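Local coordinates for 4-oxalocrotonate tautomerase (Staphylococcus aureus, PDB 2X4K), which belongs to the tautomerase enzymes of the MIF clan, small beta-alpha-beta proteins, and is assembled here as a hexamer, at residues M2-N7 and Q39-V44; V8-G13 and I45-P50. All blocks are in the same frame, centred on the assembly; numbering follows the deposited sequence.

Interaction 1: M2-N7 and Q39-V44. With ZN (zinc ion), chain E.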
ATOM      1  N   MET A   2       8.962  -4.647  16.661  1.00 18.32           N
ATOM      2  CA  MET A   2       8.944  -4.817  15.192  0.50 17.27           C
ATOM      3  C   MET A   2       7.634  -4.604  14.421  1.00 16.63           C
ATOM      4  O   MET A   2       7.672  -4.253  13.245  1.00 17.12           O
ATOM      5  CB  MET A   2       9.494  -6.196  14.814  0.50 17.20           C
ATOM      6  CG  MET A   2      10.998  -6.279  14.870  0.50 17.14           C
ATOM      7  SD  MET A   2      11.624  -7.717  13.995  0.50 16.24           S
ATOM      8  CE  MET A   2      12.920  -8.212  15.127  0.50 16.98           C
ATOM      9  N   MET A   3       6.496  -4.837  15.054  1.00 16.22           N
ATOM     10  CA  MET A   3       5.148  -4.741  14.436  1.00 12.94           C
ATOM     11  C   MET A   3       4.996  -5.002  12.914  1.00 11.12           C
ATOM     12  O   MET A   3       4.569  -4.121  12.160  1.00 11.20           O
ATOM     13  CB  MET A   3       4.515  -3.387  14.791  1.00 12.72           C
ATOM     14  CG  MET A   3       2.995  -3.427  14.773  1.00 13.95           C
ATOM     15  SD  MET A   3       2.234  -1.832  15.109  1.00 17.36           S
ATOM     16  CE  MET A   3       2.551  -0.972  13.571  1.00 18.40           C
ATOM     17  N   PRO A   4       5.308  -6.222  12.457  1.00  9.89           N
ATOM     18  CA  PRO A   4       5.205  -6.457  11.025  1.00  9.59           C
ATOM     19  C   PRO A   4       3.767  -6.388  10.494  1.00  9.46           C
ATOM     20  O   PRO A   4       2.833  -6.900  11.118  1.00  9.75           O
ATOM     21  CB  PRO A   4       5.785  -7.863  10.854  1.00  9.84           C
ATOM     22  CG  PRO A   4       6.679  -8.049  12.035  1.00 10.09           C
ATOM     23  CD  PRO A   4       5.936  -7.365  13.141  1.00  9.57           C
ATOM     24  N   ILE A   5       3.608  -5.726   9.356  1.00  8.98           N
ATOM     25  CA  ILE A   5       2.339  -5.642   8.662  1.00 10.09           C
ATOM     26  C   ILE A   5       2.563  -6.171   7.264  1.00  9.17           C
ATOM     27  O   ILE A   5       3.339  -5.605   6.499  1.00  8.94           O
ATOM     28  CB  ILE A   5       1.844  -4.207   8.602  1.00 11.17           C
ATOM     29  CG1 ILE A   5       1.635  -3.699  10.022  1.00 14.06           C
ATOM     30  CG2 ILE A   5       0.559  -4.112   7.791  1.00 12.99           C
ATOM     31  CD1 ILE A   5       1.130  -2.303  10.088  1.00 16.79           C
ATOM     32  N   VAL A   6       1.887  -7.268   6.953  1.00  9.04           N
ATOM     33  CA  VAL A   6       2.042  -7.952   5.697  1.00  8.97           C
ATOM     34  C   VAL A   6       0.785  -7.758   4.876  1.00  8.25           C
ATOM     35  O   VAL A   6      -0.328  -7.922   5.382  1.00 10.46           O
ATOM     36  CB  VAL A   6       2.261  -9.450   5.932  1.00  9.83           C
ATOM     37  CG1 VAL A   6       2.535 -10.158   4.619  1.00 11.50           C
ATOM     38  CG2 VAL A   6       3.404  -9.676   6.901  1.00 11.35           C
ATOM     39  N   ASN A   7       0.970  -7.391   3.614  1.00  7.25           N
ATOM     40  CA  ASN A   7      -0.113  -7.276   2.665  1.00  7.65           C
ATOM     41  C   ASN A   7       0.155  -8.260   1.536  1.00  7.50           C
ATOM     42  O   ASN A   7       1.248  -8.267   0.968  1.00  9.14           O
ATOM     43  CB  ASN A   7      -0.174  -5.852   2.126  1.00  8.41           C
ATOM     44  CG  ASN A   7      -1.445  -5.572   1.378  1.00  9.93           C
ATOM     45  OD1 ASN A   7      -1.484  -5.645   0.151  1.00 14.36           O
ATOM     46  ND2 ASN A   7      -2.506  -5.254   2.116  1.00 11.81           N
ATOM     47  N   GLN A  39       2.440 -12.056  18.229  1.00 12.31           N
ATOM     48  CA  GLN A  39       1.266 -11.217  18.493  1.00 13.63           C
ATOM     49  C   GLN A  39       1.331  -9.846  17.805  1.00 13.01           C
ATOM     50  O   GLN A  39       0.332  -9.126  17.751  1.00 14.54           O
ATOM     51  CB  GLN A  39       1.058 -11.031  20.002  1.00 14.95           C
ATOM     52  CG  GLN A  39       2.171 -10.277  20.740  1.00 17.36           C
ATOM     53  CD  GLN A  39       3.208 -11.196  21.375  1.00 19.48           C
ATOM     54  OE1 GLN A  39       3.606 -12.209  20.794  1.00 20.40           O
ATOM     55  NE2 GLN A  39       3.661 -10.834  22.573  1.00 21.94           N
ATOM     56  N   ALA A  40       2.509  -9.484  17.309  1.00 11.56           N
ATOM     57  CA  ALA A  40       2.705  -8.213  16.626  1.00 11.34           C
ATOM     58  C   ALA A  40       2.689  -8.359  15.105  1.00 10.27           C
ATOM     59  O   ALA A  40       2.922  -7.373  14.402  1.00 10.00           O
ATOM     60  CB  ALA A  40       4.028  -7.607  17.064  1.00 12.58           C
ATOM     61  N   ILE A  41       2.413  -9.566  14.598  1.00  8.94           N
ATOM     62  CA  ILE A  41       2.470  -9.821  13.156  1.00  8.54           C
ATOM     63  C   ILE A  41       1.051  -9.829  12.600  1.00  8.24           C
ATOM     64  O   ILE A  41       0.214 -10.621  13.031  1.00  8.87           O
ATOM     65  CB  ILE A  41       3.160 -11.157  12.828  1.00  8.32           C
ATOM     66  CG1 ILE A  41       4.596 -11.159  13.361  1.00  8.80           C
ATOM     67  CG2 ILE A  41       3.152 -11.397  11.312  1.00  8.98           C
ATOM     68  CD1 ILE A  41       5.280 -12.522  13.301  1.00  8.99           C
ATOM     69  N   HIS A  42       0.811  -8.956  11.627  1.00  8.27           N
ATOM     70  CA  HIS A  42      -0.504  -8.733  11.045  1.00  8.65           C
ATOM     71  C   HIS A  42      -0.468  -9.074   9.569  1.00  8.64           C
ATOM     72  O   HIS A  42       0.497  -8.732   8.888  1.00  9.17           O
ATOM     73  CB  HIS A  42      -0.881  -7.267  11.211  1.00  9.62           C
ATOM     74  CG  HIS A  42      -0.736  -6.781  12.613  1.00 10.32           C
ATOM     75  ND1 HIS A  42       0.483  -6.461  13.165  1.00 10.51           N
ATOM     76  CD2 HIS A  42      -1.653  -6.586  13.586  1.00 10.59           C
ATOM     77  CE1 HIS A  42       0.309  -6.070  14.414  1.00 10.71           C
ATOM     78  NE2 HIS A  42      -0.977  -6.143  14.697  1.00 11.09           N
ATOM     79  N   VAL A  43      -1.518  -9.720   9.072  1.00  8.50           N
ATOM     80  CA  VAL A  43      -1.597 -10.086   7.667  1.00  8.72           C
ATOM     81  C   VAL A  43      -2.932  -9.647   7.091  1.00  8.66           C
ATOM     82  O   VAL A  43      -3.983  -9.898   7.680  1.00  9.87           O
ATOM     83  CB  VAL A  43      -1.411 -11.600   7.453  1.00  9.45           C
ATOM     84  CG1 VAL A  43      -1.494 -11.957   5.963  1.00 11.06           C
ATOM     85  CG2 VAL A  43      -0.099 -12.062   8.050  1.00 10.67           C
ATOM     86  N   VAL A  44      -2.879  -8.994   5.937  1.00  7.84           N
ATOM     87  CA  VAL A  44      -4.054  -8.632   5.171  1.00  8.56           C
ATOM     88  C   VAL A  44      -3.929  -9.227   3.779  1.00  8.20           C
ATOM     89  O   VAL A  44      -2.871  -9.130   3.164  1.00  9.01           O
ATOM     90  CB  VAL A  44      -4.195  -7.105   5.056  1.00  9.23           C
ATOM     91  CG1 VAL A  44      -5.344  -6.726   4.121  1.00 11.60           C
ATOM     92  CG2 VAL A  44      -4.370  -6.482   6.444  1.00 10.85           C
TER
HETATM   93 ZN    ZN E1064      -1.880  -5.372  16.341  1.00 14.38          ZN
HETATM   94  O   HOH W   1      -4.046  -6.354  16.486  1.00 10.15           O

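Interaction 2: V8-G13 and I45-P50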
ATOM      1  N   VAL A   8      -0.815  -9.117   1.242  1.00  7.59           N
ATOM      2  CA  VAL A   8      -0.671 -10.084   0.168  1.00  8.29           C
ATOM      3  C   VAL A   8      -1.730  -9.802  -0.888  1.00  8.24           C
ATOM      4  O   VAL A   8      -2.920  -9.948  -0.629  1.00  9.35           O
ATOM      5  CB  VAL A   8      -0.856 -11.537   0.652  1.00  8.98           C
ATOM      6  CG1 VAL A   8      -0.617 -12.502  -0.511  1.00 10.31           C
ATOM      7  CG2 VAL A   8       0.060 -11.851   1.821  1.00 10.22           C
ATOM      8  N   LYS A   9      -1.298  -9.397  -2.075  1.00  8.27           N
ATOM      9  CA  LYS A   9      -2.183  -9.239  -3.220  1.00  8.56           C
ATOM     10  C   LYS A   9      -2.078 -10.490  -4.061  1.00  9.09           C
ATOM     11  O   LYS A   9      -0.978 -10.900  -4.410  1.00  9.89           O
ATOM     12  CB  LYS A   9      -1.772  -8.033  -4.066  1.00  9.15           C
ATOM     13  CG  LYS A   9      -1.956  -6.681  -3.392  1.00 10.35           C
ATOM     14  CD  LYS A   9      -1.275  -5.582  -4.217  1.00 12.19           C
ATOM     15  CE  LYS A   9      -1.314  -4.221  -3.550  1.00 14.28           C
ATOM     16  NZ  LYS A   9      -2.657  -3.593  -3.656  1.00 16.05           N
ATOM     17  N   LEU A  10      -3.208 -11.104  -4.391  1.00  8.83           N
ATOM     18  CA  LEU A  10      -3.164 -12.282  -5.245  1.00  9.92           C
ATOM     19  C   LEU A  10      -4.488 -12.466  -5.964  1.00  9.57           C
ATOM     20  O   LEU A  10      -5.482 -11.833  -5.645  1.00  9.65           O
ATOM     21  CB  LEU A  10      -2.758 -13.538  -4.458  1.00 10.42           C
ATOM     22  CG  LEU A  10      -3.818 -14.292  -3.661  1.00 12.21           C
ATOM     23  CD1 LEU A  10      -3.206 -15.547  -3.055  1.00 14.45           C
ATOM     24  CD2 LEU A  10      -4.414 -13.397  -2.580  1.00 12.85           C
ATOM     25  N   LEU A  11      -4.473 -13.340  -6.956  1.00 10.66           N
ATOM     26  CA  LEU A  11      -5.644 -13.617  -7.769  1.00 11.09           C
ATOM     27  C   LEU A  11      -6.816 -14.075  -6.916  1.00 11.14           C
ATOM     28  O   LEU A  11      -6.653 -14.918  -6.035  1.00 11.97           O
ATOM     29  CB  LEU A  11      -5.302 -14.711  -8.774  1.00 12.30           C
ATOM     30  CG  LEU A  11      -6.408 -15.201  -9.702  1.00 13.50           C
ATOM     31  CD1 LEU A  11      -6.914 -14.079 -10.580  1.00 14.03           C
ATOM     32  CD2 LEU A  11      -5.894 -16.350 -10.542  1.00 15.33           C
ATOM     33  N   GLU A  12      -7.997 -13.545  -7.206  1.00 11.29           N
ATOM     34  CA  GLU A  12      -9.209 -13.929  -6.496  1.00 13.00           C
ATOM     35  C   GLU A  12      -9.572 -15.395  -6.699  1.00 13.77           C
ATOM     36  O   GLU A  12      -9.078 -16.056  -7.612  1.00 14.21           O
ATOM     37  CB  GLU A  12     -10.374 -13.067  -6.960  1.00 13.91           C
ATOM     38  CG  GLU A  12     -10.760 -13.337  -8.399  1.00 15.90           C
ATOM     39  CD  GLU A  12     -11.881 -12.461  -8.887  1.00 18.91           C
ATOM     40  OE1 GLU A  12     -12.500 -11.759  -8.058  1.00 22.05           O
ATOM     41  OE2 GLU A  12     -12.141 -12.479 -10.106  1.00 20.91           O
ATOM     42  N   GLY A  13     -10.452 -15.878  -5.834  1.00 15.36           N
ATOM     43  CA  GLY A  13     -10.993 -17.223  -5.947  1.00 15.94           C
ATOM     44  C   GLY A  13     -10.305 -18.239  -5.062  1.00 16.91           C
ATOM     45  O   GLY A  13     -10.519 -19.438  -5.219  1.00 17.67           O
ATOM     46  N   ILE A  45      -5.015  -9.838   3.315  1.00  8.77           N
ATOM     47  CA  ILE A  45      -5.082 -10.403   1.979  0.50  9.26           C
ATOM     48  C   ILE A  45      -6.014  -9.548   1.128  1.00  9.39           C
ATOM     49  O   ILE A  45      -7.139  -9.246   1.534  1.00 10.69           O
ATOM     50  CB  ILE A  45      -5.598 -11.851   2.005  0.50  9.99           C
ATOM     51  CG1 ILE A  45      -4.768 -12.712   2.959  0.50 10.94           C
ATOM     52  CG2 ILE A  45      -5.542 -12.453   0.609  0.50 11.43           C
ATOM     53  CD1 ILE A  45      -5.434 -14.020   3.301  0.50 11.70           C
ATOM     54  N   GLU A  46      -5.531  -9.147  -0.046  1.00  9.07           N
ATOM     55  CA  GLU A  46      -6.327  -8.418  -1.021  1.00  9.87           C
ATOM     56  C   GLU A  46      -6.409  -9.258  -2.271  1.00  9.87           C
ATOM     57  O   GLU A  46      -5.398  -9.487  -2.927  1.00 10.94           O
ATOM     58  CB  GLU A  46      -5.678  -7.085  -1.369  1.00 10.46           C
ATOM     59  CG  GLU A  46      -5.566  -6.129  -0.213  1.00 11.49           C
ATOM     60  CD  GLU A  46      -5.129  -4.763  -0.670  1.00 11.49           C
ATOM     61  OE1 GLU A  46      -4.022  -4.650  -1.241  1.00 13.62           O
ATOM     62  OE2 GLU A  46      -5.911  -3.803  -0.496  1.00 12.30           O
ATOM     63  N   GLU A  47      -7.610  -9.711  -2.607  1.00 10.30           N
ATOM     64  CA  GLU A  47      -7.808 -10.504  -3.807  0.50 10.85           C
ATOM     65  C   GLU A  47      -8.034  -9.578  -5.002  1.00 11.34           C
ATOM     66  O   GLU A  47      -8.676  -8.529  -4.881  1.00 12.99           O
ATOM     67  CB  GLU A  47      -8.961 -11.491  -3.611  0.50 11.44           C
ATOM     68  CG  GLU A  47      -8.626 -12.590  -2.600  0.50 11.97           C
ATOM     69  CD  GLU A  47      -9.715 -13.645  -2.464  0.50 13.18           C
ATOM     70  OE1 GLU A  47     -10.482 -13.572  -1.489  0.50 15.03           O
ATOM     71  OE2 GLU A  47      -9.808 -14.550  -3.318  0.50 11.68           O
ATOM     72  N   MET A  48      -7.483  -9.966  -6.148  1.00 11.22           N
ATOM     73  CA  MET A  48      -7.546  -9.164  -7.364  1.00 12.10           C
ATOM     74  C   MET A  48      -8.217  -9.929  -8.484  1.00 12.19           C
ATOM     75  O   MET A  48      -7.944 -11.110  -8.696  1.00 12.16           O
ATOM     76  CB  MET A  48      -6.135  -8.810  -7.849  1.00 12.16           C
ATOM     77  CG  MET A  48      -5.192  -8.225  -6.822  1.00 13.80           C
ATOM     78  SD  MET A  48      -3.615  -7.816  -7.586  1.00 16.04           S
ATOM     79  CE  MET A  48      -2.792  -9.402  -7.692  1.00 15.50           C
ATOM     80  N   LYS A  49      -9.059  -9.238  -9.240  1.00 12.83           N
ATOM     81  CA  LYS A  49      -9.594  -9.797 -10.477  1.00 13.83           C
ATOM     82  C   LYS A  49      -8.493  -9.795 -11.538  1.00 13.30           C
ATOM     83  O   LYS A  49      -7.665  -8.880 -11.569  1.00 11.61           O
ATOM     84  CB  LYS A  49     -10.778  -8.970 -10.975  1.00 15.07           C
ATOM     85  CG  LYS A  49     -11.935  -8.901  -9.996  1.00 18.03           C
ATOM     86  CD  LYS A  49     -13.074  -8.057 -10.529  1.00 21.60           C
ATOM     87  CE  LYS A  49     -14.252  -8.054  -9.569  1.00 24.28           C
ATOM     88  NZ  LYS A  49     -15.379  -7.213 -10.057  1.00 26.41           N
ATOM     89  N   PRO A  50      -8.490 -10.799 -12.431  1.00 14.70           N
ATOM     90  CA  PRO A  50      -7.435 -10.904 -13.441  1.00 15.02           C
ATOM     91  C   PRO A  50      -7.411  -9.757 -14.455  1.00 14.49           C
ATOM     92  O   PRO A  50      -6.384  -9.523 -15.083  1.00 14.77           O
ATOM     93  CB  PRO A  50      -7.739 -12.240 -14.127  1.00 16.31           C
ATOM     94  CG  PRO A  50      -9.171 -12.487 -13.860  1.00 17.23           C
ATOM     95  CD  PRO A  50      -9.421 -11.935 -12.500  1.00 15.83           C
TER

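Interaction 1: M2-N7 and Q39-V44
One carbonyl oxygen, Pro-4 O, takes two hydrogen bonds from the same residue: His-42 N at 2.9 Å and the ring nitrogen His-42 ND1 at 3.1 Å. The two donors approach from opposite faces of the carbonyl plane, and the oxygen lies only 1° out of the imidazole plane. With chi1 at -51° the ring leans back beside its own backbone N, which is how main chain and side chain can share one acceptor. ND1 thus carries the proton, and NE2 is left to bind zinc at 2.0 Å. Water 1, Asp-62 of the second subunit and His-42 of the fourth subunit also bind this metal. The Met-3 side chain passes the imidazole at a slant, CG 3.8 Å from His-42 CE1. Strands 5-7 and 42-44 run parallel, their axes 17° apart, as the two strands of a beta-alpha-beta unit joined through helix 16-34; bonds from Val-6 N to His-42 O and from Val-44 N to Val-6 O continue the pairing. Val-6 and Val-43 turn to the helix face, Val-6 CB 4.1 Å from Val-43 CG2; Pro-4 and Ile-41 also touch the helix, and Pro-4 CG meets Ile-41 CG1 at 4.0 Å. Neighbouring subunits extend the sheet antiparallel beyond both strands.

Interaction 2: V8-G13 and I45-P50
Lys-9 and Glu-46 start on the same face of the sheet as bridge partners and, with CG beside the backbone N in each, run side by side. The bend at the end of the lysine (chi4 -76°) turns NZ into a salt bridge with Glu-46 OE1, 3.0 Å away; it meets the syn side of that oxygen, 27° out of the carboxylate plane. The end of Met-48 reaches Lys-9 CB through SD, at 4.0 Å, and its bend brings CE against the Leu-10 backbone. On the face toward helix 16-34, Leu-10 CD2 packs on Ile-45 CG2 at 3.5 Å in the modelled conformer of Ile-45, which in turn touches Leu-19, Leu-22 and Val-23.

The strands belong to the beta-alpha-beta unit and remain parallel, 29° apart, with backbone bonds alternating through Glu-46 N to Val-8 O, Leu-10 N to Glu-46 O and Met-48 N to Leu-10 O. Beyond them Glu-12 N donates to Met-48 O at 2.9 Å from above the carbonyl plane. In the modelled conformer of Glu-47, OE2 accepts a bent hydrogen bond from Gly-13 N at 2.9 Å, nearly along its C-O axis, and a weaker one from Arg-14 N, while OE1 bonds His-52 of the third subunit.

Glu-46 OE2 and its counterparts in the third and fifth subunits bind one zinc ion, and a phosphate lies beside Lys-9. The lysine and the metal would therefore both be expected to stabilise the Glu-46 carboxylate as an anion, with OE1 facing the ammonium group and OE2 the zinc.

Overall arrangement
Interactions 1 and 2 are successive lengths of one pairing between strands 5-11 and 42-48, with centres 18 Å apart on opposite sides of the chain's centre. Their junction is a probable hydrogen bond, Val-8 N to Val-44 O at 2.8 Å, which carries the parallel register unbroken from one to the other. Each length supplies a residue to a different zinc site between subunits: His-42 in interaction 1, Glu-46 in interaction 2. Asn-7 lies near the junction; its side chain is about 6 Å from a second zinc, probably that of Glu-46, and about 4 Å from a phosphate ion. The Lys-9 side chain is about 3 Å from a phosphate, probably the same one. Both interactions also touch the second subunit.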